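PDB 3G5S: methylenetetrahydrofolate--tRNA-(uracil-5-)-methyltransferase TrmFO from Thermus thermophilus, which probably catalyses the folate- and FAD-dependent methylation of uridine 54 in tRNA to 5-methyluridine, using methylenetetrahydrofolate as the carbon donor and NAD(P)H as the reductant. Local coordinates for residues H152-Y157 and R309-N314; R118-E123 and S138-E143; L319-E324 and Y381-N386. One frame throughout, in Å; residues are numbered along the deposited sequence.

Contact 1: H152-Y157 and R309-N314. With GSH (glutathione), chain C; EDO (1,2-ethanediol), chain F.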
loop_
_atom_site.group_PDB
_atom_site.type_symbol
_atom_site.label_atom_id
_atom_site.label_comp_id
_atom_site.label_asym_id
_atom_site.label_seq_id
_atom_site.Cartn_x
_atom_site.Cartn_y
_atom_site.Cartn_z
ATOM N N HIS A 152 -7.873 7.492 16.794
ATOM C CA HIS A 152 -7.683 6.080 16.485
ATOM C C HIS A 152 -7.610 5.783 14.998
ATOM O O HIS A 152 -7.364 4.641 14.614
ATOM C CB HIS A 152 -8.778 5.232 17.136
ATOM C CG HIS A 152 -8.665 5.145 18.625
ATOM N ND1 HIS A 152 -9.502 5.833 19.476
ATOM C CD2 HIS A 152 -7.805 4.460 19.413
ATOM C CE1 HIS A 152 -9.166 5.567 20.727
ATOM N NE2 HIS A 152 -8.140 4.737 20.716
ATOM N N PHE A 153 -7.810 6.803 14.170
ATOM C CA PHE A 153 -7.859 6.595 12.728
ATOM C C PHE A 153 -6.611 7.070 11.987
ATOM O O PHE A 153 -6.579 7.081 10.760
ATOM C CB PHE A 153 -9.148 7.176 12.145
ATOM C CG PHE A 153 -10.384 6.536 12.705
ATOM C CD1 PHE A 153 -10.560 5.163 12.634
ATOM C CD2 PHE A 153 -11.348 7.295 13.339
ATOM C CE1 PHE A 153 -11.694 4.565 13.162
ATOM C CE2 PHE A 153 -12.481 6.705 13.870
ATOM C CZ PHE A 153 -12.651 5.342 13.784
ATOM N N LEU A 154 -5.574 7.409 12.744
ATOM C CA LEU A 154 -4.255 7.676 12.198
ATOM C C LEU A 154 -3.245 6.844 12.977
ATOM O O LEU A 154 -3.273 6.824 14.207
ATOM C CB LEU A 154 -3.909 9.166 12.269
ATOM C CG LEU A 154 -2.529 9.568 11.745
ATOM C CD1 LEU A 154 -2.547 10.968 11.153
ATOM C CD2 LEU A 154 -1.474 9.464 12.846
ATOM N N ALA A 155 -2.385 6.134 12.257
ATOM C CA ALA A 155 -1.338 5.326 12.858
ATOM C C ALA A 155 0.021 5.932 12.545
ATOM O O ALA A 155 0.178 6.636 11.544
ATOM C CB ALA A 155 -1.419 3.897 12.346
ATOM N N TYR A 156 1.000 5.644 13.405
ATOM C CA TYR A 156 2.360 6.149 13.238
ATOM C C TYR A 156 3.343 5.071 12.794
ATOM O O TYR A 156 4.482 5.381 12.454
ATOM C CB TYR A 156 2.861 6.796 14.529
ATOM C CG TYR A 156 2.153 8.083 14.866
ATOM C CD1 TYR A 156 2.419 9.248 14.164
ATOM C CD2 TYR A 156 1.211 8.131 15.882
ATOM C CE1 TYR A 156 1.765 10.431 14.466
ATOM C CE2 TYR A 156 0.556 9.305 16.193
ATOM C CZ TYR A 156 0.836 10.452 15.481
ATOM O OH TYR A 156 0.182 11.623 15.792
ATOM N N TYR A 157 2.916 3.813 12.824
ATOM C CA TYR A 157 3.737 2.707 12.343
ATOM C C TYR A 157 2.820 1.671 11.727
ATOM O O TYR A 157 1.636 1.615 12.049
ATOM C CB TYR A 157 4.593 2.099 13.468
ATOM C CG TYR A 157 3.832 1.422 14.593
ATOM C CD1 TYR A 157 3.392 0.108 14.477
ATOM C CD2 TYR A 157 3.594 2.086 15.788
ATOM C CE1 TYR A 157 2.714 -0.515 15.516
ATOM C CE2 TYR A 157 2.919 1.472 16.830
ATOM C CZ TYR A 157 2.483 0.172 16.689
ATOM O OH TYR A 157 1.812 -0.442 17.726
ATOM N N ARG A 309 8.335 2.883 10.870
ATOM C CA ARG A 309 7.748 4.190 11.054
ATOM C C ARG A 309 7.030 4.585 9.767
ATOM O O ARG A 309 7.629 4.595 8.689
ATOM C CB ARG A 309 8.856 5.182 11.387
ATOM C CG ARG A 309 8.443 6.624 11.355
ATOM C CD ARG A 309 7.747 7.028 12.632
ATOM N NE ARG A 309 7.451 8.451 12.593
ATOM C CZ ARG A 309 6.339 8.961 12.077
ATOM N NH1 ARG A 309 5.411 8.159 11.579
ATOM N NH2 ARG A 309 6.151 10.272 12.064
ATOM N N ASN A 310 5.748 4.907 9.886
ATOM C CA ASN A 310 4.898 5.106 8.716
ATOM C C ASN A 310 3.581 5.711 9.161
ATOM O O ASN A 310 2.732 5.011 9.698
ATOM C CB ASN A 310 4.652 3.743 8.036
ATOM C CG ASN A 310 3.944 3.852 6.682
ATOM O OD1 ASN A 310 4.581 4.025 5.641
ATOM N ND2 ASN A 310 2.621 3.703 6.688
ATOM N N THR A 311 3.410 7.012 8.950
ATOM C CA THR A 311 2.138 7.664 9.247
ATOM C C THR A 311 1.133 7.409 8.138
ATOM O O THR A 311 1.418 7.649 6.963
ATOM C CB THR A 311 2.322 9.161 9.428
ATOM O OG1 THR A 311 3.124 9.372 10.593
ATOM C CG2 THR A 311 0.991 9.842 9.628
ATOM N N TYR A 312 -0.045 6.927 8.513
ATOM C CA TYR A 312 -1.093 6.675 7.539
ATOM C C TYR A 312 -2.470 6.664 8.188
ATOM O O TYR A 312 -2.611 6.456 9.395
ATOM C CB TYR A 312 -0.827 5.364 6.766
ATOM C CG TYR A 312 -1.008 4.109 7.594
ATOM C CD1 TYR A 312 -0.039 3.705 8.506
ATOM C CD2 TYR A 312 -2.148 3.328 7.472
ATOM C CE1 TYR A 312 -0.207 2.561 9.269
ATOM C CE2 TYR A 312 -2.321 2.180 8.230
ATOM C CZ TYR A 312 -1.346 1.801 9.132
ATOM O OH TYR A 312 -1.498 0.666 9.903
ATOM N N LEU A 313 -3.476 6.884 7.356
ATOM C CA LEU A 313 -4.869 6.906 7.767
ATOM C C LEU A 313 -5.560 5.558 7.634
ATOM O O LEU A 313 -5.176 4.719 6.809
ATOM C CB LEU A 313 -5.632 7.904 6.902
ATOM C CG LEU A 313 -5.178 9.353 7.049
ATOM C CD1 LEU A 313 -5.777 10.185 5.939
ATOM C CD2 LEU A 313 -5.562 9.912 8.419
ATOM N N ASN A 314 -6.605 5.375 8.433
ATOM C CA ASN A 314 -7.472 4.227 8.286
ATOM C C ASN A 314 -8.368 4.460 7.082
ATOM O O ASN A 314 -9.455 5.025 7.187
ATOM C CB ASN A 314 -8.301 3.998 9.548
ATOM C CG ASN A 314 -8.939 2.635 9.552
ATOM O OD1 ASN A 314 -9.590 2.254 8.577
ATOM N ND2 ASN A 314 -8.729 1.877 10.622
HETATM N N1 GSH C . -0.523 -0.097 12.560
HETATM C CA1 GSH C . -1.853 0.122 13.096
HETATM C C1 GSH C . -1.841 0.836 14.439
HETATM O O11 GSH C . -0.627 1.314 14.931
HETATM O O12 GSH C . -2.863 1.228 14.898
HETATM C CB1 GSH C . -2.731 -1.127 13.103
HETATM C CG1 GSH C . -2.581 -2.090 14.275
HETATM C CD1 GSH C . -1.293 -2.903 14.386
HETATM O OE1 GSH C . -0.330 -2.671 13.729
HETATM N N2 GSH C . -1.295 -3.996 15.317
HETATM C CA2 GSH C . -0.173 -4.876 15.408
HETATM C C2 GSH C . -0.450 -6.237 14.778
HETATM O O2 GSH C . -1.001 -7.083 15.401
HETATM C CB2 GSH C . 0.200 -4.978 16.879
HETATM S SG2 GSH C . 1.735 -5.843 17.269
HETATM N N3 GSH C . 0.361 -6.605 13.634
HETATM C CA3 GSH C . 0.271 -7.948 13.102
HETATM C C3 GSH C . -0.994 -8.220 12.301
HETATM O O31 GSH C . -1.529 -9.284 12.296
HETATM O O32 GSH C . -1.641 -7.105 11.807
HETATM C C1 EDO F . -4.837 2.506 10.983
HETATM O O1 EDO F . -4.996 1.163 11.448
HETATM C C2 EDO F . -5.253 3.449 12.104
HETATM O O2 EDO F . -6.634 3.221 12.395
#
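A155 and Y312 form the hydrogen-bonded pair of a two-stranded antiparallel sheet that lines the glutathione pocket. A155 N gives a nearly straight bond to Y312 O at 2.9 Å, and Y312 N returns one to A155 O. On the pocket side A155 CB sits 3.6 Å from Y312 CE1; a small methyl suits this place, because glutathione C1 lies 3.7 Å from A155 CB. Y312 CG stands between its backbone N and carbonyl carbon (chi1 71°), which swings the phenol across the strand, toward the neighbouring strand and the ligand. There glutathione N1 bonds both Y312 OH at 2.9 Å and Y157 O at 2.8 Å, while Y312 OH also bonds F390 O. The ring of Y157 turns one face to glutathione O11.

Farther out, L154 and L313 form a non-hydrogen-bonded pair on the opposite face, where L154 touches helix 139-149. Next to this pair N314 N bonds F153 O. N314 OD1 caps the next helix at R317 N, while N314 ND2 bonds P387 O; asparagine is a natural N-cap, short enough to reach forward to that amide. At the far end the register slips by one, a beta bulge. Here Y156 O is gripped twice, by N310 N at 2.9 Å and by R309 NH1 at 3.1 Å. T311 steadies the arginine: R309 NH1 donates to T311 OG1 at 2.8 Å, almost exactly in the guanidinium plane.

Contact 2: R118-E123 and S138-E143. With FAD (flavin-adenine dinucleotide), chain B.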
loop_
_atom_site.group_PDB
_atom_site.type_symbol
_atom_site.label_atom_id
_atom_site.label_comp_id
_atom_site.label_asym_id
_atom_site.label_seq_id
_atom_site.Cartn_x
_atom_site.Cartn_y
_atom_site.Cartn_z
ATOM N N ARG A 118 6.734 27.209 -0.137
ATOM C CA ARG A 118 7.683 26.487 0.692
ATOM C C ARG A 118 7.354 26.759 2.148
ATOM O O ARG A 118 7.864 27.704 2.755
ATOM C CB ARG A 118 9.118 26.906 0.375
ATOM C CG ARG A 118 9.555 26.613 -1.055
ATOM C CD ARG A 118 9.935 25.145 -1.255
ATOM N NE ARG A 118 10.335 24.883 -2.639
ATOM C CZ ARG A 118 10.893 23.753 -3.070
ATOM N NH1 ARG A 118 11.123 22.755 -2.228
ATOM N NH2 ARG A 118 11.221 23.621 -4.348
ATOM N N GLU A 119 6.475 25.936 2.699
ATOM C CA GLU A 119 6.077 26.074 4.085
ATOM C C GLU A 119 5.504 24.761 4.585
ATOM O O GLU A 119 5.066 23.916 3.796
ATOM C CB GLU A 119 5.047 27.192 4.239
ATOM C CG GLU A 119 3.617 26.791 3.932
ATOM C CD GLU A 119 2.610 27.840 4.376
ATOM O OE1 GLU A 119 1.538 27.459 4.895
ATOM O OE2 GLU A 119 2.895 29.045 4.209
ATOM N N GLU A 120 5.535 24.585 5.899
ATOM C CA GLU A 120 4.867 23.464 6.527
ATOM C C GLU A 120 3.400 23.803 6.733
ATOM O O GLU A 120 3.075 24.827 7.329
ATOM C CB GLU A 120 5.486 23.142 7.886
ATOM C CG GLU A 120 4.790 21.971 8.548
ATOM C CD GLU A 120 5.011 21.877 10.042
ATOM O OE1 GLU A 120 5.604 22.803 10.643
ATOM O OE2 GLU A 120 4.566 20.862 10.616
ATOM N N VAL A 121 2.518 22.942 6.247
ATOM C CA VAL A 121 1.090 23.092 6.481
ATOM C C VAL A 121 0.766 22.441 7.815
ATOM O O VAL A 121 1.052 21.266 8.030
ATOM C CB VAL A 121 0.288 22.448 5.332
ATOM C CG1 VAL A 121 -1.195 22.418 5.657
ATOM C CG2 VAL A 121 0.557 23.195 4.036
ATOM N N ARG A 122 0.192 23.218 8.728
ATOM C CA ARG A 122 -0.014 22.742 10.088
ATOM C C ARG A 122 -1.480 22.493 10.429
ATOM O O ARG A 122 -1.789 21.942 11.481
ATOM C CB ARG A 122 0.590 23.732 11.090
ATOM C CG ARG A 122 2.091 23.931 10.924
ATOM C CD ARG A 122 2.631 25.025 11.852
ATOM N NE ARG A 122 2.512 24.658 13.258
ATOM C CZ ARG A 122 3.365 23.861 13.895
ATOM N NH1 ARG A 122 4.401 23.342 13.250
ATOM N NH2 ARG A 122 3.178 23.576 15.176
ATOM N N GLU A 123 -2.378 22.927 9.554
ATOM C CA GLU A 123 -3.807 22.710 9.736
ATOM C C GLU A 123 -4.363 22.304 8.391
ATOM O O GLU A 123 -3.799 22.651 7.359
ATOM C CB GLU A 123 -4.498 23.990 10.216
ATOM C CG GLU A 123 -3.945 24.558 11.516
ATOM C CD GLU A 123 -4.363 23.767 12.745
ATOM O OE1 GLU A 123 -5.252 22.900 12.642
ATOM O OE2 GLU A 123 -3.807 24.021 13.832
ATOM N N SER A 138 4.335 15.662 8.760
ATOM C CA SER A 138 4.769 16.453 9.906
ATOM C C SER A 138 3.844 16.239 11.099
ATOM O O SER A 138 2.645 15.982 10.950
ATOM C CB SER A 138 4.863 17.938 9.565
ATOM O OG SER A 138 3.588 18.542 9.618
ATOM N N GLU A 139 4.420 16.349 12.288
ATOM C CA GLU A 139 3.678 16.129 13.514
ATOM C C GLU A 139 2.442 17.021 13.605
ATOM O O GLU A 139 1.368 16.563 13.992
ATOM C CB GLU A 139 4.592 16.363 14.714
ATOM C CG GLU A 139 3.908 16.238 16.061
ATOM C CD GLU A 139 4.874 16.453 17.209
ATOM O OE1 GLU A 139 6.007 15.933 17.133
ATOM O OE2 GLU A 139 4.503 17.143 18.180
ATOM N N ALA A 140 2.587 18.294 13.245
ATOM C CA ALA A 140 1.474 19.233 13.352
ATOM C C ALA A 140 0.296 18.798 12.483
ATOM O O ALA A 140 -0.856 18.841 12.920
ATOM C CB ALA A 140 1.916 20.652 12.994
ATOM N N LEU A 141 0.566 18.374 11.254
ATOM C CA LEU A 141 -0.537 17.977 10.392
ATOM C C LEU A 141 -1.161 16.665 10.858
ATOM O O LEU A 141 -2.379 16.494 10.788
ATOM C CB LEU A 141 -0.112 17.893 8.930
ATOM C CG LEU A 141 -1.277 17.686 7.963
ATOM C CD1 LEU A 141 -2.236 18.867 7.976
ATOM C CD2 LEU A 141 -0.739 17.447 6.563
ATOM N N ALA A 142 -0.334 15.741 11.344
ATOM C CA ALA A 142 -0.866 14.507 11.912
ATOM C C ALA A 142 -1.809 14.824 13.084
ATOM O O ALA A 142 -2.891 14.247 13.202
ATOM C CB ALA A 142 0.265 13.579 12.359
ATOM N N GLU A 143 -1.411 15.764 13.935
ATOM C CA GLU A 143 -2.268 16.166 15.047
ATOM C C GLU A 143 -3.584 16.759 14.548
ATOM O O GLU A 143 -4.648 16.498 15.107
ATOM C CB GLU A 143 -1.541 17.166 15.947
ATOM C CG GLU A 143 -0.431 16.549 16.776
ATOM C CD GLU A 143 -0.949 15.517 17.757
ATOM O OE1 GLU A 143 -1.945 15.801 18.456
ATOM O OE2 GLU A 143 -0.354 14.424 17.837
HETATM P PA FAD B . 6.700 11.407 0.196
HETATM O O1A FAD B . 7.479 11.214 1.465
HETATM O O2A FAD B . 7.356 11.051 -1.101
HETATM O O5B FAD B . 6.187 12.914 0.067
HETATM C C5B FAD B . 5.597 13.592 1.159
HETATM C C4B FAD B . 6.024 15.044 1.071
HETATM O O4B FAD B . 5.289 15.805 2.015
HETATM C C3B FAD B . 7.499 15.226 1.423
HETATM O O3B FAD B . 8.169 15.960 0.417
HETATM C C2B FAD B . 7.477 15.977 2.755
HETATM O O2B FAD B . 8.561 16.862 2.952
HETATM C C1B FAD B . 6.165 16.733 2.660
HETATM N N9A FAD B . 5.491 17.102 3.914
HETATM C C8A FAD B . 5.240 16.309 4.998
HETATM N N7A FAD B . 4.506 17.010 5.886
HETATM C C5A FAD B . 4.281 18.245 5.363
HETATM C C6A FAD B . 3.600 19.365 5.820
HETATM N N6A FAD B . 2.830 19.338 6.916
HETATM N N1A FAD B . 3.556 20.475 5.020
HETATM C C2A FAD B . 4.189 20.507 3.800
HETATM N N3A FAD B . 4.866 19.403 3.334
HETATM C C4A FAD B . 4.900 18.310 4.124
HETATM N N1 FAD B . 8.997 2.905 -1.326
HETATM C C2 FAD B . 9.384 2.055 -2.331
HETATM O O2 FAD B . 8.611 1.776 -3.246
HETATM N N3 FAD B . 10.656 1.514 -2.311
HETATM C C4 FAD B . 11.566 1.805 -1.309
HETATM O O4 FAD B . 12.699 1.308 -1.324
HETATM C C4X FAD B . 11.161 2.671 -0.295
HETATM N N5 FAD B . 12.016 2.994 0.735
HETATM C C5X FAD B . 11.601 3.860 1.725
HETATM C C6 FAD B . 12.479 4.186 2.754
HETATM C C7 FAD B . 12.084 5.047 3.769
HETATM C C7M FAD B . 13.038 5.395 4.878
HETATM C C8 FAD B . 10.804 5.590 3.746
HETATM C C8M FAD B . 10.366 6.525 4.836
HETATM C C9 FAD B . 9.924 5.268 2.715
HETATM C C9A FAD B . 10.314 4.400 1.699
HETATM N N10 FAD B . 9.432 4.063 0.680
HETATM C C10 FAD B . 9.876 3.211 -0.313
HETATM C "C1'" FAD B . 7.946 4.075 0.958
HETATM C "C2'" FAD B . 7.141 5.019 0.047
HETATM O "O2'" FAD B . 6.803 4.417 -1.191
HETATM C "C3'" FAD B . 7.847 6.358 -0.168
HETATM O "O3'" FAD B . 7.917 6.987 1.096
HETATM C "C4'" FAD B . 7.123 7.274 -1.153
HETATM O "O4'" FAD B . 7.978 8.364 -1.433
HETATM C "C5'" FAD B . 5.774 7.743 -0.621
HETATM O "O5'" FAD B . 5.281 8.787 -1.433
HETATM P P FAD B . 4.398 9.944 -0.770
HETATM O O1P FAD B . 3.224 9.367 -0.047
HETATM O O2P FAD B . 4.124 10.943 -1.846
HETATM O O3P FAD B . 5.346 10.564 0.369
HETATM O O HOH W 1 5.137 19.756 12.881
HETATM O O HOH W 2 -1.825 21.057 14.290
#
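E120 OE2 is gripped by a hydroxyl and a water in the adenine end of the FAD site of this Rossmann-type fold. S138 OG donates to it at 2.7 Å, meeting the anti lone pair, and the water that donates to E120 OE2 also accepts from A140 N, in the first turn of helix 139-149. S138 is the N-cap of that helix, and its small hydroxyl suits the post: S138 OG also accepts a weak bond from L141 N. Both segments border the adenine. V121 reads its edge through backbone hydrogen bonds, V121 N donating to FAD N1A at 2.9 Å and FAD N6A donating to V121 O at 2.8 Å, while S138 N reaches FAD N7A.

The other carboxylate oxygen, E120 OE1, forms a salt bridge with R122 NH1 at 2.9 Å. With an alanine in place of E120, S138 OG is likely to lose its acceptor and the R122 guanidinium the salt bridge that helps fix its rotation. Bent at chi3 (65°), the R122 chain folds back to lay this group over A140, whose lack of a longer side chain permits the close approach. A140 CB sits 3.6 Å above the guanidinium plane, over its centre, and E120 OE1 meets the guanidinium in plane at its edge.

Contact 3: L319-E324 and Y381-N386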
loop_
_atom_site.group_PDB
_atom_site.type_symbol
_atom_site.label_atom_id
_atom_site.label_comp_id
_atom_site.label_asym_id
_atom_site.label_seq_id
_atom_site.Cartn_x
_atom_site.Cartn_y
_atom_site.Cartn_z
ATOM N N LEU A 319 -11.979 6.953 3.873
ATOM C CA LEU A 319 -11.889 7.282 2.448
ATOM C C LEU A 319 -12.795 6.433 1.572
ATOM O O LEU A 319 -12.986 5.242 1.818
ATOM C CB LEU A 319 -10.447 7.108 1.946
ATOM C CG LEU A 319 -9.352 7.894 2.671
ATOM C CD1 LEU A 319 -7.978 7.554 2.108
ATOM C CD2 LEU A 319 -9.602 9.392 2.587
ATOM N N GLY A 320 -13.329 7.049 0.522
ATOM C CA GLY A 320 -13.957 6.302 -0.548
ATOM C C GLY A 320 -12.926 5.824 -1.561
ATOM O O GLY A 320 -11.756 6.208 -1.508
ATOM N N GLU A 321 -13.363 4.994 -2.503
ATOM C CA GLU A 321 -12.466 4.488 -3.546
ATOM C C GLU A 321 -11.999 5.608 -4.483
ATOM O O GLU A 321 -11.057 5.433 -5.255
ATOM C CB GLU A 321 -13.122 3.359 -4.341
ATOM C CG GLU A 321 -14.246 3.793 -5.267
ATOM C CD GLU A 321 -15.562 3.986 -4.554
ATOM O OE1 GLU A 321 -15.649 3.666 -3.352
ATOM O OE2 GLU A 321 -16.520 4.460 -5.200
ATOM N N THR A 322 -12.687 6.745 -4.406
ATOM C CA THR A 322 -12.333 7.961 -5.128
ATOM C C THR A 322 -11.179 8.722 -4.460
ATOM O O THR A 322 -10.673 9.700 -5.024
ATOM C CB THR A 322 -13.528 8.890 -5.105
ATOM O OG1 THR A 322 -13.871 9.088 -3.732
ATOM C CG2 THR A 322 -14.728 8.276 -5.858
ATOM N N LEU A 323 -10.809 8.282 -3.252
ATOM C CA LEU A 323 -9.809 8.927 -2.384
ATOM C C LEU A 323 -10.307 10.218 -1.723
ATOM O O LEU A 323 -9.550 10.906 -1.034
ATOM C CB LEU A 323 -8.462 9.123 -3.077
ATOM C CG LEU A 323 -7.828 7.824 -3.575
ATOM C CD1 LEU A 323 -6.571 8.124 -4.359
ATOM C CD2 LEU A 323 -7.550 6.868 -2.414
ATOM N N GLU A 324 -11.588 10.520 -1.905
ATOM C CA GLU A 324 -12.221 11.616 -1.185
ATOM C C GLU A 324 -12.622 11.150 0.207
ATOM O O GLU A 324 -13.128 10.038 0.383
ATOM C CB GLU A 324 -13.456 12.084 -1.961
ATOM C CG GLU A 324 -14.045 13.394 -1.468
ATOM C CD GLU A 324 -15.199 13.897 -2.332
ATOM O OE1 GLU A 324 -15.758 13.127 -3.149
ATOM O OE2 GLU A 324 -15.554 15.082 -2.187
ATOM N N TYR A 381 -9.655 -1.695 -2.600
ATOM C CA TYR A 381 -9.186 -2.322 -1.365
ATOM C C TYR A 381 -9.109 -1.290 -0.226
ATOM O O TYR A 381 -9.594 -1.542 0.880
ATOM C CB TYR A 381 -7.825 -3.011 -1.569
ATOM C CG TYR A 381 -7.284 -3.657 -0.314
ATOM C CD1 TYR A 381 -7.561 -4.984 -0.024
ATOM C CD2 TYR A 381 -6.493 -2.945 0.580
ATOM C CE1 TYR A 381 -7.074 -5.590 1.119
ATOM C CE2 TYR A 381 -6.006 -3.538 1.741
ATOM C CZ TYR A 381 -6.295 -4.870 1.998
ATOM O OH TYR A 381 -5.825 -5.508 3.131
ATOM N N LEU A 382 -8.516 -0.129 -0.492
ATOM C CA LEU A 382 -8.428 0.923 0.523
ATOM C C LEU A 382 -9.791 1.233 1.125
ATOM O O LEU A 382 -9.921 1.443 2.336
ATOM C CB LEU A 382 -7.818 2.205 -0.053
ATOM C CG LEU A 382 -6.362 2.154 -0.516
ATOM C CD1 LEU A 382 -5.949 3.515 -1.065
ATOM C CD2 LEU A 382 -5.418 1.692 0.602
ATOM N N ALA A 383 -10.812 1.265 0.272
ATOM C CA ALA A 383 -12.135 1.691 0.699
ATOM C C ALA A 383 -12.913 0.590 1.410
ATOM O O ALA A 383 -13.823 0.891 2.179
ATOM C CB ALA A 383 -12.930 2.209 -0.488
ATOM N N THR A 384 -12.565 -0.674 1.154
ATOM C CA THR A 384 -13.407 -1.790 1.589
ATOM C C THR A 384 -12.706 -2.848 2.440
ATOM O O THR A 384 -13.336 -3.816 2.852
ATOM C CB THR A 384 -14.078 -2.496 0.379
ATOM O OG1 THR A 384 -13.076 -3.095 -0.456
ATOM C CG2 THR A 384 -14.906 -1.509 -0.443
ATOM N N ALA A 385 -11.415 -2.672 2.702
ATOM C CA ALA A 385 -10.682 -3.654 3.484
ATOM C C ALA A 385 -11.157 -3.676 4.933
ATOM O O ALA A 385 -11.858 -2.777 5.398
ATOM C CB ALA A 385 -9.188 -3.386 3.415
ATOM N N ASN A 386 -10.775 -4.733 5.642
ATOM C CA ASN A 386 -11.025 -4.853 7.072
ATOM C C ASN A 386 -10.471 -3.628 7.809
ATOM O O ASN A 386 -9.273 -3.370 7.753
ATOM C CB ASN A 386 -10.344 -6.134 7.565
ATOM C CG ASN A 386 -10.794 -6.553 8.948
ATOM O OD1 ASN A 386 -11.164 -5.723 9.779
ATOM N ND2 ASN A 386 -10.742 -7.856 9.209
#
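The last turn of helix 374-384 packs against the loop that follows helix 315-318, and A383 makes most of the meeting. Its CB points toward the loop and presses mainly on backbone: A383 CB lies 3.5 Å from E321 N and 3.8 Å from G320 C, with L319 O at a similar distance. Alanine suits this place because a single methyl brings the helix close to the chain; the CA atoms of E321 and A383 are only 5.1 Å apart. The methylene of E321 adds to the same patch, E321 CB standing 4.0 Å from A383 CB.

The loop owes its shape to a type I beta turn from G320 to L323, closed by L323 N bonding to G320 O at 2.9 Å. T322, within the turn, starts an ST turn that overlaps its end: T322 OG1 accepts from E324 N at 3.3 Å, a bond for which a short hydroxyl side chain is well suited. T322 O is held by N356 ND2 of helix 343-361.

Beside the alanine, two leucines complete the contact with branched apolar ends. L382 CD1 meets L323 CD2 at 4.0 Å, the side chains crossing at a slant, and no hydrogen bond joins the two segments. L323 also packs on T349 and L352 of helix 343-361, while L382 touches A315. L323 CG lies anti to its carbonyl carbon (chi1 -59°), and the CD2 branch, not the extended CD1, meets L382 CD1.

How the contacts relate
Along the chain the contacts come in series: contact 2 closes before contact 1 opens, and contact 1 before contact 3. Contacts 1 and 2 have centres 15 Å apart and touch: L154 and Y156 pack on A142, and Y156 also on E143. Helix 139-149 is followed, after a short connection, by strand 154-155, and the chain thus passes from the adenine end of FAD to the glutathione pocket. Contacts 1 and 3 also lie 15 Å apart between centres, without touching, but short helix 315-318 joins strand 309-313 to the loop 319-324. Contact 3, 24 Å from contact 2 between centres, packs helix 374-384 on the loop after helix 315-318.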